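Local coordinates for protein secretory pathway GDP dissociation inhibitor (Saccharomyces cerevisiae, PDB 2BCG) that inhibits GDP release from Rab GTPases such as SEC4, extracts GDP-bound YPT7 from vacuolar membranes and is essential for the yeast secretory pathway, at residues A[151-156]-A[176-181]. Residues are numbered along the deposited sequence; the frame is centred on the assembly and turned at random.
Sequences KKFLEW and NTMDEV. With GER (geran-8-yl geran), chain D.
Phe153 and Val181 have the nearest CA atoms, 8.8 Å apart, between 151-156, within helix 144-159, and 176-181, which enters helix 178-184. No hydrogen bond crosses the gap, and the contact is made by four buried side chains. Val181 CG1 touches both aromatic rings, which lie on one side of it. Val181 CG1 meets the Phe153 ring at its edge, in plane, 3.8 Å from Phe153 CE1. Val181 CG1 reaches the indole obliquely, 3.6 Å from Trp156 CZ3. This methyl is anti to the Val181 backbone N (chi1 167°), which leaves CG2 beside that N. Met178 adds the second touch on Phe153. Its chain bends at chi2 (52°) and brings Met178 CE to the ring edge, 3.6 Å from Phe153 CZ.

The two helices belong to the helical domain of Rab GDI, which here holds geranylgeranyl groups. One of the two isoprenoids runs along helix 144-159, touching Lys151, Leu154 and Glu155, while Phe153 and Trp156 point to helix 178-184. Leu154 CB packs 3.7 Å from C9 of this lipid. Helix 212-229 borders the apolar cluster: Ile219 touches Phe153 and Met178, and Phe216 meets Trp156 edge-to-face.

The start of helix 178-184 is closed by a capping box. Thr177 OG1 accepts from Glu180 N at 3.2 Å, and Glu180 OE1 accepts from Thr177 N at 3.1 Å. Asn176 ND2 gives Glu180 OE1 a nearly straight bond of 2.9 Å. The two donors approach from opposite faces of the carboxylate, which restrains its rotation.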
ATOM      1  N   LYS A 151       7.737 -31.757 -16.063  1.00 27.43           N
ATOM      2  CA  LYS A 151       6.458 -31.582 -16.767  1.00 28.37           C
ATOM      3  C   LYS A 151       5.332 -32.478 -16.231  1.00 29.08           C
ATOM      4  O   LYS A 151       4.205 -32.011 -16.009  1.00 29.22           O
ATOM      5  CB  LYS A 151       6.662 -31.820 -18.262  1.00 28.81           C
ATOM      6  CG  LYS A 151       5.447 -31.540 -19.116  1.00 29.90           C
ATOM      7  CD  LYS A 151       5.884 -31.107 -20.493  1.00 32.93           C
ATOM      8  CE  LYS A 151       4.755 -31.124 -21.516  1.00 33.49           C
ATOM      9  NZ  LYS A 151       5.318 -30.568 -22.795  1.00 35.88           N
ATOM     10  N   LYS A 152       5.633 -33.758 -16.014  1.00 29.12           N
ATOM     11  CA  LYS A 152       4.639 -34.663 -15.452  1.00 29.50           C
ATOM     12  C   LYS A 152       4.221 -34.220 -14.065  1.00 29.33           C
ATOM     13  O   LYS A 152       3.047 -34.286 -13.720  1.00 29.27           O
ATOM     14  CB  LYS A 152       5.165 -36.093 -15.430  1.00 30.19           C
ATOM     15  CG  LYS A 152       5.431 -36.616 -16.823  1.00 32.12           C
ATOM     16  CD  LYS A 152       5.945 -38.025 -16.798  1.00 34.65           C
ATOM     17  CE  LYS A 152       5.567 -38.709 -18.106  1.00 34.84           C
ATOM     18  NZ  LYS A 152       6.122 -40.082 -18.192  1.00 38.97           N
ATOM     19  N   PHE A 153       5.187 -33.743 -13.281  1.00 28.60           N
ATOM     20  CA  PHE A 153       4.895 -33.162 -11.973  1.00 28.45           C
ATOM     21  C   PHE A 153       3.917 -31.984 -12.078  1.00 29.14           C
ATOM     22  O   PHE A 153       2.903 -31.949 -11.378  1.00 29.21           O
ATOM     23  CB  PHE A 153       6.196 -32.718 -11.298  1.00 27.43           C
ATOM     24  CG  PHE A 153       5.989 -31.930 -10.038  1.00 26.01           C
ATOM     25  CD1 PHE A 153       5.604 -32.570  -8.868  1.00 25.05           C
ATOM     26  CD2 PHE A 153       6.213 -30.545 -10.015  1.00 24.12           C
ATOM     27  CE1 PHE A 153       5.418 -31.856  -7.686  1.00 23.58           C
ATOM     28  CE2 PHE A 153       6.036 -29.821  -8.848  1.00 22.83           C
ATOM     29  CZ  PHE A 153       5.637 -30.473  -7.673  1.00 24.15           C
ATOM     30  N   LEU A 154       4.215 -31.031 -12.953  1.00 29.76           N
ATOM     31  CA  LEU A 154       3.363 -29.855 -13.089  1.00 30.90           C
ATOM     32  C   LEU A 154       2.004 -30.186 -13.708  1.00 32.28           C
ATOM     33  O   LEU A 154       1.009 -29.520 -13.410  1.00 32.52           O
ATOM     34  CB  LEU A 154       4.083 -28.739 -13.870  1.00 30.72           C
ATOM     35  CG  LEU A 154       5.297 -28.089 -13.185  1.00 30.34           C
ATOM     36  CD1 LEU A 154       5.899 -27.083 -14.142  1.00 30.37           C
ATOM     37  CD2 LEU A 154       4.950 -27.412 -11.855  1.00 28.96           C
ATOM     38  N   GLU A 155       1.956 -31.218 -14.556  1.00 33.44           N
ATOM     39  CA  GLU A 155       0.685 -31.699 -15.117  1.00 35.09           C
ATOM     40  C   GLU A 155      -0.216 -32.291 -14.027  1.00 35.05           C
ATOM     41  O   GLU A 155      -1.444 -32.176 -14.092  1.00 35.41           O
ATOM     42  CB  GLU A 155       0.933 -32.723 -16.235  1.00 34.80           C
ATOM     43  CG  GLU A 155       1.382 -32.100 -17.572  1.00 36.12           C
ATOM     44  CD  GLU A 155       1.878 -33.141 -18.580  1.00 35.81           C
ATOM     45  OE1 GLU A 155       2.223 -34.280 -18.164  1.00 38.86           O
ATOM     46  OE2 GLU A 155       1.930 -32.820 -19.787  1.00 39.12           O
ATOM     47  N   TRP A 156       0.400 -32.910 -13.030  1.00 35.42           N
ATOM     48  CA  TRP A 156      -0.321 -33.427 -11.874  1.00 35.91           C
ATOM     49  C   TRP A 156      -0.844 -32.282 -10.995  1.00 36.98           C
ATOM     50  O   TRP A 156      -2.002 -32.326 -10.552  1.00 37.57           O
ATOM     51  CB  TRP A 156       0.559 -34.405 -11.095  1.00 34.18           C
ATOM     52  CG  TRP A 156       0.054 -34.767  -9.739  1.00 33.51           C
ATOM     53  CD1 TRP A 156      -0.940 -35.659  -9.440  1.00 32.17           C
ATOM     54  CD2 TRP A 156       0.543 -34.279  -8.488  1.00 32.15           C
ATOM     55  NE1 TRP A 156      -1.110 -35.741  -8.081  1.00 32.05           N
ATOM     56  CE2 TRP A 156      -0.211 -34.907  -7.468  1.00 31.03           C
ATOM     57  CE3 TRP A 156       1.543 -33.365  -8.124  1.00 32.03           C
ATOM     58  CZ2 TRP A 156      -0.003 -34.645  -6.113  1.00 32.61           C
ATOM     59  CZ3 TRP A 156       1.750 -33.101  -6.773  1.00 32.42           C
ATOM     60  CH2 TRP A 156       0.979 -33.740  -5.782  1.00 33.01           C
ATOM     61  N   ASN A 176       1.385 -37.843   2.614  1.00 30.86           N
ATOM     62  CA  ASN A 176       2.691 -37.897   1.955  1.00 29.47           C
ATOM     63  C   ASN A 176       3.444 -36.592   2.215  1.00 28.44           C
ATOM     64  O   ASN A 176       2.827 -35.535   2.231  1.00 28.25           O
ATOM     65  CB  ASN A 176       2.521 -38.093   0.451  1.00 29.49           C
ATOM     66  CG  ASN A 176       2.144 -39.525   0.059  1.00 30.51           C
ATOM     67  OD1 ASN A 176       1.128 -39.747  -0.620  1.00 31.97           O
ATOM     68  ND2 ASN A 176       2.988 -40.489   0.427  1.00 32.07           N
ATOM     69  N   THR A 177       4.756 -36.687   2.444  1.00 27.07           N
ATOM     70  CA  THR A 177       5.641 -35.513   2.529  1.00 25.78           C
ATOM     71  C   THR A 177       5.927 -34.999   1.112  1.00 24.91           C
ATOM     72  O   THR A 177       5.689 -35.695   0.108  1.00 23.11           O
ATOM     73  CB  THR A 177       6.999 -35.847   3.205  1.00 25.99           C
ATOM     74  OG1 THR A 177       7.769 -36.681   2.329  1.00 25.89           O
ATOM     75  CG2 THR A 177       6.811 -36.563   4.552  1.00 26.35           C
ATOM     76  N   MET A 178       6.439 -33.772   1.018  1.00 23.81           N
ATOM     77  CA  MET A 178       6.777 -33.238  -0.283  1.00 23.18           C
ATOM     78  C   MET A 178       7.901 -34.046  -0.932  1.00 22.62           C
ATOM     79  O   MET A 178       7.876 -34.234  -2.136  1.00 21.86           O
ATOM     80  CB  MET A 178       7.114 -31.742  -0.212  1.00 22.78           C
ATOM     81  CG  MET A 178       6.985 -31.063  -1.559  1.00 23.45           C
ATOM     82  SD  MET A 178       5.417 -31.306  -2.430  1.00 22.96           S
ATOM     83  CE  MET A 178       5.839 -30.812  -4.090  1.00 23.70           C
ATOM     84  N   ASP A 179       8.858 -34.533  -0.144  1.00 23.94           N
ATOM     85  CA  ASP A 179       9.922 -35.397  -0.688  1.00 24.97           C
ATOM     86  C   ASP A 179       9.356 -36.665  -1.350  1.00 24.83           C
ATOM     87  O   ASP A 179       9.834 -37.085  -2.400  1.00 24.39           O
ATOM     88  CB  ASP A 179      10.917 -35.796   0.396  1.00 25.83           C
ATOM     89  CG  ASP A 179      12.360 -35.659  -0.057  1.00 28.26           C
ATOM     90  OD1 ASP A 179      13.261 -35.779   0.816  1.00 33.73           O
ATOM     91  OD2 ASP A 179      12.597 -35.406  -1.259  1.00 30.01           O
ATOM     92  N   GLU A 180       8.324 -37.251  -0.731  1.00 25.18           N
ATOM     93  CA  GLU A 180       7.649 -38.412  -1.299  1.00 25.19           C
ATOM     94  C   GLU A 180       6.914 -38.080  -2.579  1.00 24.48           C
ATOM     95  O   GLU A 180       6.890 -38.875  -3.513  1.00 24.67           O
ATOM     96  CB  GLU A 180       6.695 -39.042  -0.281  1.00 25.27           C
ATOM     97  CG  GLU A 180       7.420 -39.685   0.891  1.00 27.71           C
ATOM     98  CD  GLU A 180       6.464 -40.239   1.933  1.00 29.36           C
ATOM     99  OE1 GLU A 180       5.316 -39.747   2.028  1.00 29.09           O
ATOM    100  OE2 GLU A 180       6.873 -41.167   2.657  1.00 32.55           O
ATOM    101  N   VAL A 181       6.347 -36.874  -2.662  1.00 24.05           N
ATOM    102  CA  VAL A 181       5.728 -36.430  -3.892  1.00 23.51           C
ATOM    103  C   VAL A 181       6.790 -36.303  -5.011  1.00 23.06           C
ATOM    104  O   VAL A 181       6.565 -36.727  -6.148  1.00 23.21           O
ATOM    105  CB  VAL A 181       4.945 -35.076  -3.691  1.00 23.24           C
ATOM    106  CG1 VAL A 181       4.566 -34.467  -5.020  1.00 23.86           C
ATOM    107  CG2 VAL A 181       3.699 -35.278  -2.826  1.00 24.42           C
TER
HETATM  108  C1  GER D2000      -2.028 -23.861 -13.712  1.00 51.47           C
HETATM  109  C2  GER D2000      -0.671 -24.088 -14.423  1.00 52.02           C
HETATM  110  C3  GER D2000       0.276 -25.060 -14.059  1.00 51.01           C
HETATM  111  C4  GER D2000       0.063 -26.027 -12.884  1.00 51.43           C
HETATM  112  C5  GER D2000       1.588 -25.147 -14.856  1.00 51.52           C
HETATM  113  C6  GER D2000       1.649 -26.352 -15.806  1.00 50.88           C
HETATM  114  C7  GER D2000       2.725 -26.241 -16.693  1.00 49.83           C
HETATM  115  C8  GER D2000       3.354 -27.237 -17.451  1.00 48.99           C
HETATM  116  C9  GER D2000       2.879 -28.700 -17.395  1.00 48.29           C
HETATM  117  C10 GER D2000       4.524 -26.849 -18.375  1.00 47.50           C
HETATM  118  C11 GER D2000       5.906 -27.256 -17.833  1.00 45.01           C
HETATM  119  C12 GER D2000       6.863 -27.208 -18.848  1.00 42.40           C
HETATM  120  C13 GER D2000       8.223 -27.522 -18.803  1.00 40.50           C
HETATM  121  C14 GER D2000       8.911 -27.995 -17.524  1.00 39.40           C
HETATM  122  C15 GER D2000       9.059 -27.383 -20.074  1.00 39.28           C
HETATM  123  C16 GER D2000       9.121 -28.705 -20.824  1.00 37.80           C
HETATM  124  C17 GER D2000      10.088 -28.662 -21.817  1.00 37.47           C
HETATM  125  C18 GER D2000      10.854 -29.732 -22.270  1.00 36.99           C
HETATM  126  C19 GER D2000      10.667 -31.136 -21.660  1.00 37.00           C
HETATM  127  C20 GER D2000      11.886 -29.494 -23.391  1.00 37.76           C